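Side-chain contacts in epidermin biosynthesis protein EpiD (Staphylococcus aureus, PDB 3QJG), which probably catalyses the FMN-dependent oxidative decarboxylation of the C-terminal cysteine of the epidermin precursor peptide during lantibiotic maturation: residues A[68-73]-A[106-111]; A[79-84]-A[169-174]. One frame throughout, in Å; residues are numbered along the deposited sequence.

Overall arrangement
Both contacts are buried and small, and neither has a hydrogen bond between its segments, but they lie in different settings. Contact 1 sits towards the edge of the chain, where helix 70-75 faces the end of helix 101-107 beside an FMN; there His70 meets both the flavin and a threonine hydroxyl, and a second subunit contributes to the site. Contact 2 is nearer the middle and purely aliphatic, setting helix 168-174 against strand 79-85. The centres of contact 1 and contact 2 are about 17 Å apart. Even so, they adjoin through that strand: Ile81 and Leu83 serve contact 2, whereas Ile80 packs on Ala109 and Cys106 of contact 1, and Ile82 on Cys106.

Contact 1: A[68-73]-A[106-111]; sequences LNHVDI and CHTAFE. With FMN (flavin mononucleotide), chain P.
The FMN pocket at a subunit interface is lined here by His70, whose imidazole lies between the flavin and Thr108. Its CE1 comes within 3.2 Å of FMN N10, where the isoalloxazine joins the ribityl chain, and His70 ND1 is 3.7 Å from FMN C1'; the flavin approaches the imidazole obliquely. The CD2 edge turns to the other segment. Thr108 is modelled in two conformers, and in the one described its OG1 lies near the ring plane, 3.5 Å from His70 CD2, a contact without a hydrogen bond. With chi1 at 57°, CG of His70 stands between the backbone N and the carbonyl carbon, and the ring leaves the first turn of helix 70-75 toward the end of helix 101-107. Thr108 OG1 is hydrogen-bonded to Thr104 O, while Thr108 CG2 lies 4.2 Å from Val71 CG2, the two side chains crossing at about a right angle. Thr104 OG1 in turn is hydrogen-bonded to FMN. As in the dodecameric cysteine decarboxylases of this flavoprotein family, the cofactor is shared: a second subunit supplies several of its hydrogen bonds, among them those from its Thr86 and Ser40, and Met123 of that subunit packs on His70. The helix bearing His70 starts with Asn69 as N-cap. Asn69 OD1 receives Asp72 N at 3.0 Å in a nearly straight bond (158°), with the donor tilted from the carbonyl plane, and Val71 N in a weak, bent one. Just before this cap, Leu68 O approaches the flavin methyl C8M at 3.2 Å.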
loop_
_atom_site.group_PDB
_atom_site.type_symbol
_atom_site.label_atom_id
_atom_site.label_comp_id
_atom_site.label_asym_id
_atom_site.label_seq_id
_atom_site.Cartn_x
_atom_site.Cartn_y
_atom_site.Cartn_z
ATOM N N LEU A 68 2.083 20.095 16.924
ATOM C CA LEU A 68 3.078 20.923 17.565
ATOM C C LEU A 68 2.675 22.368 17.523
ATOM O O LEU A 68 2.244 22.886 16.495
ATOM C CB LEU A 68 4.410 20.770 16.861
ATOM C CG LEU A 68 5.095 19.430 17.011
ATOM C CD1 LEU A 68 6.224 19.376 15.888
ATOM C CD2 LEU A 68 5.572 19.257 18.448
ATOM N N ASN A 69 2.822 23.022 18.660
ATOM C CA ASN A 69 2.400 24.394 18.832
ATOM C C ASN A 69 3.535 25.403 18.724
ATOM O O ASN A 69 4.511 25.367 19.476
ATOM C CB ASN A 69 1.702 24.524 20.171
ATOM C CG ASN A 69 1.010 25.828 20.322
ATOM O OD1 ASN A 69 1.650 26.872 20.513
ATOM N ND2 ASN A 69 -0.308 25.791 20.241
ATOM N N HIS A 70 3.387 26.268 17.721
ATOM C CA HIS A 70 4.295 27.305 17.390
ATOM C C HIS A 70 4.512 28.312 18.537
ATOM O O HIS A 70 5.591 28.860 18.670
ATOM C CB HIS A 70 3.733 28.074 16.121
ATOM C CG HIS A 70 2.358 28.635 16.323
ATOM N ND1 HIS A 70 1.216 27.855 16.307
ATOM C CD2 HIS A 70 1.940 29.895 16.584
ATOM C CE1 HIS A 70 0.164 28.615 16.559
ATOM N NE2 HIS A 70 0.574 29.852 16.747
ATOM N N VAL A 71 3.489 28.632 19.328
ATOM C CA VAL A 71 3.665 29.546 20.429
ATOM C C VAL A 71 4.511 28.883 21.529
ATOM O O VAL A 71 5.473 29.486 22.078
ATOM C CB VAL A 71 2.296 30.034 21.004
ATOM C CG1 VAL A 71 2.549 30.868 22.286
ATOM C CG2 VAL A 71 1.477 30.881 19.900
ATOM N N ASP A 72 4.193 27.639 21.849
ATOM C CA ASP A 72 4.952 26.982 22.921
ATOM C C ASP A 72 6.440 26.764 22.545
ATOM O O ASP A 72 7.326 26.948 23.348
ATOM C CB ASP A 72 4.345 25.660 23.234
ATOM C CG ASP A 72 3.011 25.771 23.934
ATOM O OD1 ASP A 72 2.564 26.872 24.318
ATOM O OD2 ASP A 72 2.413 24.680 24.116
ATOM N N ILE A 73 6.682 26.365 21.299
ATOM C CA ILE A 73 8.022 26.218 20.786
ATOM C C ILE A 73 8.744 27.561 20.825
ATOM O O ILE A 73 9.836 27.604 21.346
ATOM C CB ILE A 73 8.042 25.579 19.369
ATOM C CG1 ILE A 73 7.599 24.117 19.446
ATOM C CG2 ILE A 73 9.437 25.655 18.787
ATOM C CD1 ILE A 73 7.362 23.435 18.115
ATOM N N CYS A 106 8.428 31.539 13.279
ATOM C CA CYS A 106 9.182 32.776 13.039
ATOM C C CYS A 106 8.262 34.022 13.036
ATOM O O CYS A 106 8.614 35.114 13.527
ATOM C CB CYS A 106 10.045 32.658 11.751
ATOM S SG CYS A 106 11.313 31.332 11.865
ATOM N N HIS A 107 7.066 33.838 12.503
ATOM C CA HIS A 107 6.016 34.848 12.566
ATOM C C HIS A 107 5.675 35.291 14.003
ATOM O O HIS A 107 5.380 36.437 14.250
ATOM C CB HIS A 107 4.769 34.289 11.904
ATOM C CG HIS A 107 3.693 35.279 11.714
ATOM N ND1 HIS A 107 3.817 36.334 10.839
ATOM C CD2 HIS A 107 2.478 35.408 12.297
ATOM C CE1 HIS A 107 2.708 37.048 10.861
ATOM N NE2 HIS A 107 1.874 36.500 11.731
ATOM N N THR A 108 5.778 34.392 14.954
ATOM C CA THR A 108 5.389 34.634 16.312
ATOM C C THR A 108 6.521 35.315 17.141
ATOM O O THR A 108 6.323 35.687 18.317
ATOM C CB THR A 108 4.975 33.279 16.918
ATOM O OG1 THR A 108 3.978 32.669 16.070
ATOM C CG2 THR A 108 4.425 33.425 18.355
ATOM N N ALA A 109 7.705 35.475 16.544
ATOM C CA ALA A 109 8.882 35.729 17.379
ATOM C C ALA A 109 9.962 36.567 16.704
ATOM O O ALA A 109 11.151 36.299 16.859
ATOM C CB ALA A 109 9.427 34.434 17.818
ATOM N N PHE A 110 9.534 37.582 15.924
ATOM C CA PHE A 110 10.444 38.443 15.206
ATOM C C PHE A 110 11.569 39.055 16.060
ATOM O O PHE A 110 12.714 39.112 15.620
ATOM C CB PHE A 110 9.654 39.615 14.638
ATOM C CG PHE A 110 9.104 39.399 13.288
ATOM C CD1 PHE A 110 8.856 38.164 12.808
ATOM C CD2 PHE A 110 8.773 40.523 12.464
ATOM C CE1 PHE A 110 8.364 37.952 11.571
ATOM C CE2 PHE A 110 8.266 40.307 11.219
ATOM C CZ PHE A 110 8.052 39.060 10.751
ATOM N N GLU A 111 11.204 39.486 17.267
ATOM C CA GLU A 111 12.106 40.042 18.274
ATOM C C GLU A 111 13.193 39.048 18.689
ATOM O O GLU A 111 14.196 39.465 19.284
ATOM C CB GLU A 111 11.325 40.557 19.511
ATOM C CG GLU A 111 11.007 39.484 20.601
ATOM C CD GLU A 111 9.794 38.565 20.258
ATOM O OE1 GLU A 111 9.085 38.825 19.246
ATOM O OE2 GLU A 111 9.555 37.578 21.028
HETATM N N1 FMN P . -2.666 29.879 13.801
HETATM C C2 FMN P . -3.408 31.035 13.882
HETATM O O2 FMN P . -3.229 32.039 13.113
HETATM N N3 FMN P . -4.422 31.046 14.810
HETATM C C4 FMN P . -4.660 29.999 15.674
HETATM O O4 FMN P . -5.562 30.141 16.504
HETATM C C4A FMN P . -3.889 28.852 15.587
HETATM N N5 FMN P . -4.060 27.762 16.444
HETATM C C5A FMN P . -3.296 26.607 16.302
HETATM C C6 FMN P . -3.479 25.502 17.136
HETATM C C7 FMN P . -2.705 24.335 16.985
HETATM C C7M FMN P . -2.896 23.134 17.900
HETATM C C8 FMN P . -1.725 24.311 15.987
HETATM C C8M FMN P . -0.856 23.097 15.745
HETATM C C9 FMN P . -1.545 25.411 15.155
HETATM C C9A FMN P . -2.319 26.561 15.317
HETATM N N10 FMN P . -2.115 27.659 14.494
HETATM C C10 FMN P . -2.899 28.797 14.618
HETATM C "C1'" FMN P . -1.090 27.658 13.446
HETATM C "C2'" FMN P . -1.696 27.458 12.063
HETATM O "O2'" FMN P . -2.450 26.280 11.912
HETATM C "C3'" FMN P . -0.556 27.402 11.075
HETATM O "O3'" FMN P . 0.106 28.652 10.946
HETATM C "C4'" FMN P . -1.068 26.925 9.695
HETATM O "O4'" FMN P . -0.030 26.988 8.781
HETATM C "C5'" FMN P . -2.183 27.754 9.195
HETATM O "O5'" FMN P . -2.522 27.322 7.905
HETATM P P FMN P . -3.898 27.784 7.222
HETATM O O1P FMN P . -3.832 27.497 5.672
HETATM O O2P FMN P . -4.051 29.192 7.556
HETATM O O3P FMN P . -5.046 27.123 7.912
#

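Contact 2: A[79-84]-A[169-174]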
loop_
_atom_site.group_PDB
_atom_site.type_symbol
_atom_site.label_atom_id
_atom_site.label_comp_id
_atom_site.label_asym_id
_atom_site.label_seq_id
_atom_site.Cartn_x
_atom_site.Cartn_y
_atom_site.Cartn_z
ATOM N N LYS A 79 16.610 32.445 21.386
ATOM C CA LYS A 79 17.092 32.880 20.067
ATOM C C LYS A 79 16.537 31.910 19.072
ATOM O O LYS A 79 16.491 30.719 19.363
ATOM C CB LYS A 79 18.639 32.898 19.982
ATOM C CG LYS A 79 19.302 33.815 20.989
ATOM C CD LYS A 79 18.870 35.274 20.808
ATOM C CE LYS A 79 19.568 36.237 21.803
ATOM N NZ LYS A 79 19.233 37.640 21.455
ATOM N N ILE A 80 16.078 32.444 17.945
ATOM C CA ILE A 80 15.676 31.656 16.844
ATOM C C ILE A 80 16.439 32.143 15.651
ATOM O O ILE A 80 16.458 33.394 15.355
ATOM C CB ILE A 80 14.136 31.777 16.557
ATOM C CG1 ILE A 80 13.393 31.369 17.847
ATOM C CG2 ILE A 80 13.766 30.946 15.335
ATOM C CD1 ILE A 80 11.898 31.428 17.846
ATOM N N ILE A 81 17.051 31.185 14.951
ATOM C CA ILE A 81 17.854 31.476 13.774
ATOM C C ILE A 81 17.369 30.723 12.537
ATOM O O ILE A 81 17.015 29.557 12.601
ATOM C CB ILE A 81 19.359 31.244 13.997
ATOM C CG1 ILE A 81 19.786 29.774 14.026
ATOM C CG2 ILE A 81 19.867 31.875 15.360
ATOM C CD1 ILE A 81 21.313 29.682 14.107
ATOM N N ILE A 82 17.345 31.394 11.389
ATOM C CA ILE A 82 17.128 30.658 10.172
ATOM C C ILE A 82 18.482 30.451 9.453
ATOM O O ILE A 82 19.121 31.409 8.972
ATOM C CB ILE A 82 16.085 31.330 9.279
ATOM C CG1 ILE A 82 14.887 31.795 10.102
ATOM C CG2 ILE A 82 15.649 30.357 8.206
ATOM C CD1 ILE A 82 13.845 32.483 9.317
ATOM N N LEU A 83 18.939 29.201 9.400
ATOM C CA LEU A 83 20.267 28.890 8.861
ATOM C C LEU A 83 20.300 27.477 8.271
ATOM O O LEU A 83 20.100 26.493 9.010
ATOM C CB LEU A 83 21.340 29.013 9.960
ATOM C CG LEU A 83 22.763 29.039 9.406
ATOM C CD1 LEU A 83 23.769 29.657 10.360
ATOM C CD2 LEU A 83 23.214 27.657 8.954
ATOM N N PRO A 84 20.518 27.362 6.950
ATOM C CA PRO A 84 20.549 28.401 5.895
ATOM C C PRO A 84 19.145 28.910 5.607
ATOM O O PRO A 84 18.202 28.122 5.657
ATOM C CB PRO A 84 21.026 27.650 4.674
ATOM C CG PRO A 84 20.622 26.182 4.961
ATOM C CD PRO A 84 20.737 26.011 6.408
ATOM N N TYR A 169 31.413 29.930 14.174
ATOM C CA TYR A 169 31.811 30.975 15.146
ATOM C C TYR A 169 31.171 32.341 14.854
ATOM O O TYR A 169 30.897 33.104 15.789
ATOM C CB TYR A 169 33.352 31.072 15.301
ATOM C CG TYR A 169 34.086 31.880 14.244
ATOM C CD1 TYR A 169 34.329 33.237 14.424
ATOM C CD2 TYR A 169 34.576 31.274 13.093
ATOM C CE1 TYR A 169 35.025 33.987 13.452
ATOM C CE2 TYR A 169 35.270 32.001 12.111
ATOM C CZ TYR A 169 35.493 33.360 12.298
ATOM O OH TYR A 169 36.183 34.085 11.339
ATOM N N LYS A 170 30.912 32.662 13.587
ATOM C CA LYS A 170 30.302 33.970 13.251
ATOM C C LYS A 170 28.844 33.992 13.653
ATOM O O LYS A 170 28.308 35.022 14.038
ATOM C CB LYS A 170 30.403 34.300 11.748
ATOM C CG LYS A 170 31.807 34.709 11.259
ATOM C CD LYS A 170 32.147 36.164 11.609
ATOM C CE LYS A 170 33.454 36.605 10.954
ATOM N NZ LYS A 170 34.009 37.847 11.618
ATOM N N VAL A 171 28.201 32.836 13.555
ATOM C CA VAL A 171 26.842 32.661 14.032
ATOM C C VAL A 171 26.816 32.922 15.522
ATOM O O VAL A 171 25.972 33.673 15.990
ATOM C CB VAL A 171 26.326 31.210 13.697
ATOM C CG1 VAL A 171 24.894 30.990 14.239
ATOM C CG2 VAL A 171 26.402 30.961 12.179
ATOM N N LEU A 172 27.738 32.296 16.277
ATOM C CA LEU A 172 27.791 32.477 17.747
ATOM C C LEU A 172 27.910 33.949 18.133
ATOM O O LEU A 172 27.263 34.390 19.082
ATOM C CB LEU A 172 28.964 31.750 18.378
ATOM C CG LEU A 172 28.750 30.291 18.729
ATOM C CD1 LEU A 172 29.951 29.700 19.383
ATOM C CD2 LEU A 172 27.593 30.165 19.703
ATOM N N GLU A 173 28.736 34.688 17.389
ATOM C CA GLU A 173 28.978 36.113 17.644
ATOM C C GLU A 173 27.826 37.005 17.233
ATOM O O GLU A 173 27.719 38.115 17.731
ATOM C CB GLU A 173 30.238 36.611 16.906
ATOM C CG GLU A 173 31.467 36.026 17.467
ATOM C CD GLU A 173 32.721 36.599 16.887
ATOM O OE1 GLU A 173 33.754 36.434 17.546
ATOM O OE2 GLU A 173 32.684 37.191 15.787
ATOM N N PHE A 174 26.992 36.557 16.303
ATOM C CA PHE A 174 25.928 37.428 15.779
ATOM C C PHE A 174 24.719 37.303 16.688
ATOM O O PHE A 174 23.915 38.203 16.744
ATOM C CB PHE A 174 25.580 37.042 14.343
ATOM C CG PHE A 174 24.647 38.022 13.615
ATOM C CD1 PHE A 174 25.107 39.278 13.190
ATOM C CD2 PHE A 174 23.332 37.650 13.308
ATOM C CE1 PHE A 174 24.251 40.154 12.489
ATOM C CE2 PHE A 174 22.473 38.505 12.639
ATOM C CZ PHE A 174 22.922 39.770 12.225
#
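Val171 fits its two methyl groups against Ile81 and Leu83, residues two apart on strand 79-85 that present their side chains to the same helix. One branch, CG1, meets the end of the isoleucine chain, 3.8 Å from Ile81 CD1, and these two side chains cross at about a right angle. The other, CG2, meets Leu83 tip to tip, and the 3.5 Å between Val171 CG2 and Leu83 CD1 is tighter than ordinary van der Waals contact. The split follows from chi1 of 178°, which sets CG1 opposite the backbone N and CG2 opposite the carbonyl carbon, one methyl for each partner. Tyr24 of helix 21-28 and Phe116 of strand 113-120 both touch Leu83 and Val171, extending the apolar layer around the pair. The chain turns a corner at Leu83 and Pro84, which are joined by a cis peptide bond; the Leu83 side chain lies about 11 Å from a bound FMN. Helix 168-174, at the C-terminal end, lies against an inner strand, which pairs in parallel with strands 7-12 and 113-120, giving the helix-on-sheet layering of a Rossmann-like α/β flavoprotein fold.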